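Local coordinates for MB2760 (Mycobacterium tuberculosis, PDB 2BNG), which hydrolyses long or bulky lipophilic epoxides such as 9,10-epoxystearic acid and cholesterol 5,6-oxide in vitro to diols, its physiological substrate being still unidentified, at residues C[25-30]-C[34-39]; C[42-47]-C[58-63]. All coordinates share one frame; numbering follows the deposited sequence.

Contact 1 of 2, residues C[25-30]-C[34-39]; sequences LNALQN and DTVDAA
A27 meets T35 and V36 where two consecutive helices of the NTF2-like fold, 13-30 and 33-39, turn back on each other as a helical hairpin. The N-to-C directions of the two short segments make an angle of 148°, roughly antiparallel, and their axes approach to 8.8 Å. The single methyl of A27 suits this place, being short enough to lie between the two backbones and touch both residues opposite.

The apolar contacts carry the interface. A27 CB touches the methyls of two successive residues, T35 CG2 and V36 CG2, each at 3.8 Å. V36 CG1 stands anti to the backbone N (chi1 166°), which leaves CG2 beside that N and directed at helix 25-30. A beta-branched valine suits this place because it offers a short, stiff surface. The same CG2 also approaches L28, whose CB points neither at nor away from helix 33-39, though its CD2 comes within 4.3 Å of V36 CG2. L28 lies about 7 Å, side chain to side chain, from both D93 and D122, probably the catalytic proton donor and acceptor.

Polar groups keep to the margin. T35 turns its methyl inward and gives its OG1 to D32 in the tight connection between the helices, so threonine serves both environments. On the far flank of helix 33-39, D34 and D37 both form salt bridges with R65. The backbone is approached too: V36 CG2 lies 4.0 Å from L28 N.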
ATOM      1  N   LEU C  25       5.015  36.239  -0.403  1.00 32.18           N
ATOM      2  CA  LEU C  25       5.987  36.130   0.688  1.00 32.11           C
ATOM      3  C   LEU C  25       7.077  35.078   0.440  1.00 32.40           C
ATOM      4  O   LEU C  25       8.253  35.334   0.737  1.00 32.02           O
ATOM      5  CB  LEU C  25       5.282  35.929   2.033  1.00 31.60           C
ATOM      6  CG  LEU C  25       4.448  37.155   2.462  1.00 32.13           C
ATOM      7  CD1 LEU C  25       3.486  36.759   3.587  1.00 31.49           C
ATOM      8  CD2 LEU C  25       5.321  38.353   2.878  1.00 29.96           C
ATOM      9  N   ASN C  26       6.715  33.931  -0.137  1.00 32.77           N
ATOM     10  CA  ASN C  26       7.731  32.973  -0.567  1.00 33.32           C
ATOM     11  C   ASN C  26       8.609  33.584  -1.645  1.00 33.23           C
ATOM     12  O   ASN C  26       9.823  33.399  -1.641  1.00 33.48           O
ATOM     13  CB  ASN C  26       7.129  31.629  -1.015  1.00 34.47           C
ATOM     14  CG  ASN C  26       6.544  30.824   0.163  1.00 36.98           C
ATOM     15  OD1 ASN C  26       7.167  30.683   1.224  1.00 38.41           O
ATOM     16  ND2 ASN C  26       5.340  30.308  -0.023  1.00 38.79           N
ATOM     17  N   ALA C  27       8.010  34.355  -2.543  1.00 32.97           N
ATOM     18  CA  ALA C  27       8.766  34.983  -3.614  1.00 33.59           C
ATOM     19  C   ALA C  27       9.836  35.935  -3.094  1.00 33.55           C
ATOM     20  O   ALA C  27      10.942  35.968  -3.631  1.00 34.65           O
ATOM     21  CB  ALA C  27       7.833  35.702  -4.601  1.00 33.61           C
ATOM     22  N   LEU C  28       9.510  36.701  -2.052  1.00 33.41           N
ATOM     23  CA  LEU C  28      10.472  37.579  -1.388  1.00 33.69           C
ATOM     24  C   LEU C  28      11.634  36.808  -0.780  1.00 33.94           C
ATOM     25  O   LEU C  28      12.800  37.170  -0.954  1.00 34.46           O
ATOM     26  CB  LEU C  28       9.811  38.343  -0.259  1.00 32.93           C
ATOM     27  CG  LEU C  28       9.045  39.626  -0.475  1.00 34.74           C
ATOM     28  CD1 LEU C  28       8.543  40.045   0.901  1.00 33.89           C
ATOM     29  CD2 LEU C  28       9.917  40.709  -1.098  1.00 35.74           C
ATOM     30  N   GLN C  29      11.300  35.763  -0.037  1.00 34.46           N
ATOM     31  CA  GLN C  29      12.290  34.918   0.603  1.00 36.00           C
ATOM     32  C   GLN C  29      13.177  34.272  -0.472  1.00 37.01           C
ATOM     33  O   GLN C  29      14.394  34.204  -0.324  1.00 37.44           O
ATOM     34  CB  GLN C  29      11.589  33.863   1.479  1.00 35.70           C
ATOM     35  CG  GLN C  29      12.561  32.875   2.085  1.00 37.97           C
ATOM     36  CD  GLN C  29      12.016  32.089   3.261  1.00 39.68           C
ATOM     37  OE1 GLN C  29      12.732  31.293   3.811  1.00 42.47           O
ATOM     38  NE2 GLN C  29      10.777  32.319   3.660  1.00 39.47           N
ATOM     39  N   ASN C  30      12.558  33.840  -1.570  1.00 37.98           N
ATOM     40  CA  ASN C  30      13.261  33.105  -2.627  1.00 39.60           C
ATOM     41  C   ASN C  30      13.957  34.001  -3.648  1.00 40.24           C
ATOM     42  O   ASN C  30      14.643  33.509  -4.560  1.00 40.58           O
ATOM     43  CB  ASN C  30      12.305  32.166  -3.377  1.00 40.25           C
ATOM     44  CG  ASN C  30      11.836  31.010  -2.538  1.00 41.35           C
ATOM     45  OD1 ASN C  30      12.412  30.670  -1.501  1.00 41.41           O
ATOM     46  ND2 ASN C  30      10.766  30.400  -2.985  1.00 44.07           N
ATOM     47  N   ASP C  34      10.538  38.343 -10.462  1.00 44.22           N
ATOM     48  CA  ASP C  34       9.491  38.426 -11.461  1.00 45.96           C
ATOM     49  C   ASP C  34       8.103  38.073 -10.894  1.00 45.32           C
ATOM     50  O   ASP C  34       7.096  38.682 -11.287  1.00 46.36           O
ATOM     51  CB  ASP C  34       9.817  37.566 -12.672  1.00 47.81           C
ATOM     52  CG  ASP C  34      11.088  38.000 -13.368  1.00 49.98           C
ATOM     53  OD1 ASP C  34      11.509  37.322 -14.297  1.00 53.83           O
ATOM     54  OD2 ASP C  34      11.703  39.001 -12.999  1.00 51.14           O
ATOM     55  N   THR C  35       8.044  37.111  -9.974  1.00 43.66           N
ATOM     56  CA  THR C  35       6.808  36.854  -9.233  1.00 42.48           C
ATOM     57  C   THR C  35       6.447  38.022  -8.300  1.00 41.82           C
ATOM     58  O   THR C  35       5.273  38.369  -8.165  1.00 42.36           O
ATOM     59  CB  THR C  35       6.889  35.529  -8.455  1.00 41.66           C
ATOM     60  OG1 THR C  35       7.131  34.465  -9.381  1.00 41.95           O
ATOM     61  CG2 THR C  35       5.615  35.250  -7.672  1.00 39.16           C
ATOM     62  N   VAL C  36       7.448  38.623  -7.661  1.00 40.79           N
ATOM     63  CA  VAL C  36       7.224  39.824  -6.850  1.00 40.06           C
ATOM     64  C   VAL C  36       6.591  40.947  -7.708  1.00 41.48           C
ATOM     65  O   VAL C  36       5.605  41.576  -7.309  1.00 41.60           O
ATOM     66  CB  VAL C  36       8.525  40.305  -6.178  1.00 39.26           C
ATOM     67  CG1 VAL C  36       8.358  41.732  -5.637  1.00 37.92           C
ATOM     68  CG2 VAL C  36       8.953  39.309  -5.084  1.00 37.10           C
ATOM     69  N   ASP C  37       7.150  41.163  -8.894  1.00 42.89           N
ATOM     70  CA  ASP C  37       6.601  42.104  -9.885  1.00 44.94           C
ATOM     71  C   ASP C  37       5.173  41.836 -10.324  1.00 44.98           C
ATOM     72  O   ASP C  37       4.363  42.754 -10.423  1.00 45.80           O
ATOM     73  CB  ASP C  37       7.456  42.103 -11.148  1.00 46.93           C
ATOM     74  CG  ASP C  37       8.667  42.953 -11.006  1.00 50.36           C
ATOM     75  OD1 ASP C  37       8.574  43.990 -10.321  1.00 53.71           O
ATOM     76  OD2 ASP C  37       9.720  42.596 -11.556  1.00 55.05           O
ATOM     77  N   ALA C  38       4.878  40.582 -10.627  1.00 44.40           N
ATOM     78  CA  ALA C  38       3.524  40.190 -10.994  1.00 44.56           C
ATOM     79  C   ALA C  38       2.538  40.322  -9.820  1.00 43.34           C
ATOM     80  O   ALA C  38       1.357  40.596 -10.044  1.00 44.57           O
ATOM     81  CB  ALA C  38       3.522  38.776 -11.536  1.00 44.63           C
ATOM     82  N   ALA C  39       3.022  40.147  -8.582  1.00 41.07           N
ATOM     83  CA  ALA C  39       2.148  40.094  -7.403  1.00 39.37           C
ATOM     84  C   ALA C  39       1.658  41.469  -6.944  1.00 39.10           C
ATOM     85  O   ALA C  39       0.610  41.567  -6.311  1.00 39.05           O
ATOM     86  CB  ALA C  39       2.838  39.377  -6.255  1.00 37.56           C
TER

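Contact 2 of 2, residues C[42-47]-C[58-63]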
ATOM      1  N   ASP C  42      -0.328  48.033  -9.293  1.00 45.55           N
ATOM      2  CA  ASP C  42       0.186  49.361  -9.646  1.00 47.33           C
ATOM      3  C   ASP C  42      -0.013  50.437  -8.578  1.00 46.61           C
ATOM      4  O   ASP C  42       0.868  51.258  -8.369  1.00 46.49           O
ATOM      5  CB  ASP C  42      -0.378  49.826 -10.983  1.00 49.95           C
ATOM      6  CG  ASP C  42       0.288  49.134 -12.167  1.00 52.65           C
ATOM      7  OD1 ASP C  42      -0.219  49.268 -13.307  1.00 57.16           O
ATOM      8  OD2 ASP C  42       1.318  48.450 -11.973  1.00 53.34           O
ATOM      9  N   ASP C  43      -1.143  50.404  -7.881  1.00 46.41           N
ATOM     10  CA  ASP C  43      -1.393  51.353  -6.805  1.00 46.19           C
ATOM     11  C   ASP C  43      -1.204  50.809  -5.392  1.00 43.76           C
ATOM     12  O   ASP C  43      -1.832  51.286  -4.443  1.00 43.99           O
ATOM     13  CB  ASP C  43      -2.763  51.953  -6.962  1.00 48.02           C
ATOM     14  CG  ASP C  43      -2.818  52.923  -8.114  1.00 53.36           C
ATOM     15  OD1 ASP C  43      -3.565  53.900  -8.009  1.00 58.40           O
ATOM     16  OD2 ASP C  43      -2.114  52.761  -9.132  1.00 57.01           O
ATOM     17  N   LEU C  44      -0.316  49.830  -5.253  1.00 41.37           N
ATOM     18  CA  LEU C  44       0.090  49.338  -3.951  1.00 38.44           C
ATOM     19  C   LEU C  44       0.397  50.472  -2.984  1.00 38.30           C
ATOM     20  O   LEU C  44       1.110  51.424  -3.340  1.00 38.79           O
ATOM     21  CB  LEU C  44       1.325  48.451  -4.084  1.00 37.07           C
ATOM     22  CG  LEU C  44       1.922  47.898  -2.789  1.00 35.08           C
ATOM     23  CD1 LEU C  44       1.007  46.844  -2.118  1.00 31.70           C
ATOM     24  CD2 LEU C  44       3.312  47.333  -3.073  1.00 33.45           C
ATOM     25  N   VAL C  45      -0.151  50.384  -1.770  1.00 37.01           N
ATOM     26  CA  VAL C  45       0.441  51.112  -0.652  1.00 35.67           C
ATOM     27  C   VAL C  45       1.089  50.148   0.333  1.00 34.33           C
ATOM     28  O   VAL C  45       0.460  49.180   0.813  1.00 33.73           O
ATOM     29  CB  VAL C  45      -0.477  52.251   0.001  1.00 37.35           C
ATOM     30  CG1 VAL C  45      -1.854  52.436  -0.703  1.00 36.30           C
ATOM     31  CG2 VAL C  45      -0.568  52.139   1.520  1.00 34.94           C
ATOM     32  N   TYR C  46       2.375  50.408   0.585  1.00 33.77           N
ATOM     33  CA  TYR C  46       3.224  49.561   1.416  1.00 32.36           C
ATOM     34  C   TYR C  46       3.710  50.287   2.685  1.00 32.63           C
ATOM     35  O   TYR C  46       4.498  51.263   2.629  1.00 32.99           O
ATOM     36  CB  TYR C  46       4.409  49.027   0.597  1.00 31.90           C
ATOM     37  CG  TYR C  46       5.517  48.378   1.403  1.00 30.13           C
ATOM     38  CD1 TYR C  46       5.228  47.490   2.445  1.00 29.06           C
ATOM     39  CD2 TYR C  46       6.855  48.628   1.102  1.00 29.67           C
ATOM     40  CE1 TYR C  46       6.253  46.861   3.174  1.00 28.56           C
ATOM     41  CE2 TYR C  46       7.896  48.021   1.830  1.00 29.39           C
ATOM     42  CZ  TYR C  46       7.576  47.144   2.867  1.00 30.43           C
ATOM     43  OH  TYR C  46       8.557  46.537   3.600  1.00 30.27           O
ATOM     44  N   GLU C  47       3.256  49.776   3.828  1.00 32.18           N
ATOM     45  CA  GLU C  47       3.512  50.397   5.119  1.00 33.19           C
ATOM     46  C   GLU C  47       4.221  49.440   6.041  1.00 31.44           C
ATOM     47  O   GLU C  47       3.781  48.309   6.236  1.00 31.21           O
ATOM     48  CB  GLU C  47       2.205  50.824   5.793  1.00 33.39           C
ATOM     49  CG  GLU C  47       1.529  52.006   5.124  1.00 37.47           C
ATOM     50  CD  GLU C  47       0.062  52.234   5.545  1.00 39.62           C
ATOM     51  OE1 GLU C  47      -0.577  51.356   6.199  1.00 42.11           O
ATOM     52  OE2 GLU C  47      -0.459  53.324   5.200  1.00 44.89           O
ATOM     53  N   ARG C  58       5.369  49.197  -8.721  1.00 44.64           N
ATOM     54  CA  ARG C  58       6.659  49.219  -9.417  1.00 45.82           C
ATOM     55  C   ARG C  58       7.816  49.815  -8.688  1.00 45.16           C
ATOM     56  O   ARG C  58       8.942  49.348  -8.813  1.00 44.93           O
ATOM     57  CB  ARG C  58       6.542  50.036 -10.646  1.00 48.17           C
ATOM     58  CG  ARG C  58       5.885  49.292 -11.587  1.00 49.74           C
ATOM     59  CD  ARG C  58       5.510  50.243 -12.506  1.00 55.29           C
ATOM     60  NE  ARG C  58       4.639  49.549 -13.290  1.00 59.35           N
ATOM     61  CZ  ARG C  58       5.092  48.510 -13.875  1.00 59.08           C
ATOM     62  NH1 ARG C  58       6.364  48.163 -13.735  1.00 58.13           N
ATOM     63  NH2 ARG C  58       4.261  47.872 -14.583  1.00 59.14           N
ATOM     64  N   ARG C  59       7.544  50.888  -7.976  1.00 45.03           N
ATOM     65  CA  ARG C  59       8.565  51.492  -7.190  1.00 45.14           C
ATOM     66  C   ARG C  59       8.970  50.566  -6.034  1.00 42.78           C
ATOM     67  O   ARG C  59      10.161  50.444  -5.744  1.00 42.27           O
ATOM     68  CB  ARG C  59       8.084  52.854  -6.721  1.00 46.35           C
ATOM     69  CG  ARG C  59       9.036  53.550  -5.827  1.00 49.75           C
ATOM     70  CD  ARG C  59       8.885  55.025  -5.974  1.00 57.38           C
ATOM     71  NE  ARG C  59       8.832  55.677  -4.686  1.00 61.88           N
ATOM     72  CZ  ARG C  59       7.958  56.620  -4.350  1.00 64.99           C
ATOM     73  NH1 ARG C  59       7.080  57.071  -5.193  1.00 66.35           N
ATOM     74  NH2 ARG C  59       7.973  57.148  -3.166  1.00 64.43           N
ATOM     75  N   THR C  60       7.986  49.904  -5.406  1.00 41.18           N
ATOM     76  CA  THR C  60       8.255  48.934  -4.325  1.00 39.03           C
ATOM     77  C   THR C  60       8.970  47.687  -4.860  1.00 38.61           C
ATOM     78  O   THR C  60       9.939  47.206  -4.252  1.00 37.29           O
ATOM     79  CB  THR C  60       6.960  48.526  -3.579  1.00 38.41           C
ATOM     80  OG1 THR C  60       6.381  49.687  -2.974  1.00 38.13           O
ATOM     81  CG2 THR C  60       7.239  47.477  -2.499  1.00 34.76           C
ATOM     82  N   ALA C  61       8.488  47.191  -6.004  1.00 39.24           N
ATOM     83  CA  ALA C  61       9.060  46.022  -6.663  1.00 39.23           C
ATOM     84  C   ALA C  61      10.541  46.198  -6.996  1.00 40.03           C
ATOM     85  O   ALA C  61      11.337  45.288  -6.736  1.00 39.28           O
ATOM     86  CB  ALA C  61       8.268  45.650  -7.891  1.00 39.85           C
ATOM     87  N   THR C  62      10.921  47.361  -7.543  1.00 41.44           N
ATOM     88  CA  THR C  62      12.336  47.557  -7.886  1.00 42.48           C
ATOM     89  C   THR C  62      13.199  47.898  -6.664  1.00 42.08           C
ATOM     90  O   THR C  62      14.388  47.566  -6.625  1.00 42.05           O
ATOM     91  CB  THR C  62      12.615  48.512  -9.121  1.00 44.52           C
ATOM     92  OG1 THR C  62      12.232  49.844  -8.829  1.00 44.49           O
ATOM     93  CG2 THR C  62      11.820  48.124 -10.306  1.00 44.97           C
ATOM     94  N   LEU C  63      12.595  48.520  -5.655  1.00 41.77           N
ATOM     95  CA  LEU C  63      13.279  48.702  -4.370  1.00 41.76           C
ATOM     96  C   LEU C  63      13.701  47.350  -3.784  1.00 40.64           C
ATOM     97  O   LEU C  63      14.861  47.165  -3.386  1.00 40.16           O
ATOM     98  CB  LEU C  63      12.373  49.416  -3.376  1.00 41.52           C
ATOM     99  CG  LEU C  63      13.124  50.067  -2.231  1.00 44.18           C
ATOM    100  CD1 LEU C  63      13.816  51.339  -2.700  1.00 47.40           C
ATOM    101  CD2 LEU C  63      12.171  50.388  -1.113  1.00 45.45           C
TER
HETATM  102  O   HOH W   1       3.312  51.400  -9.744  1.00 34.49           O
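T60 stands crosswise to both L44 and Y46, its side chain meeting each at roughly a right angle. Its methyl, CG2, lies 3.8 Å from Y46 CD2, approaching the ring obliquely. On the leucine side CD2 of L44 reaches T60 CB at 3.9 Å and comes equally near OG1. Both strand residues hold CG anti to the backbone N, L44 with chi1 177° and Y46 with 168°, and both have CB directed at the helix. Being two apart on strand 44-48, they present the same face of the sheet, so CG2 of T60 touches both L44 CD2, at 4.0 Å, and the Y46 ring.

The threonine suits this buried place because its two branches differ. The methyl joins the apolar packing, whereas OG1 is hydrogen-bonded to the carbonyl of G56 just before the helix. The arrangement is a helix, 57-65, packed against the sheet of the NTF2-like fold, reached from strand 44-48 by way of the neighbouring strand 52-55. Y46 also stacks on W120 and bonds through OH to N48. Its side chain is about 5 Å from that of D122, probably the catalytic proton acceptor, so this packing probably borders the active site.

Toward the start of the segments the contact becomes polar and exposed. D42 and R58 run side by side, pointing the same way, with carboxylate and guanidinium planes turned 45° apart. The salt bridge is long, 3.7 Å from D42 OD2 to R58 NE, so its attraction is probably modest. R58 is extended from CG to NE, which carries its charge out to the aspartate. Between the two backbones a water donates to D42 O at 2.8 Å and accepts from R58 N, in the first turn of helix 57-65, at 3.2 Å.

How the contacts relate
Contact 1 is a buried helix-helix packing, whereas contact 2 joins a helix to a strand and runs from a buried threonine out to an exposed ion pair. They share no secondary-structure element, yet they follow each other along the chain and their centres are 12 Å apart. Helix 57-65 of contact 2 brings them together, since its L64 packs against L28 of contact 1. Methyl groups do nearly all the work across contact 1; contact 2 adds charge and a bridging water where it opens to the surface. L28 and Y46 bring both near the probable catalytic aspartates, Y46 more closely to D122.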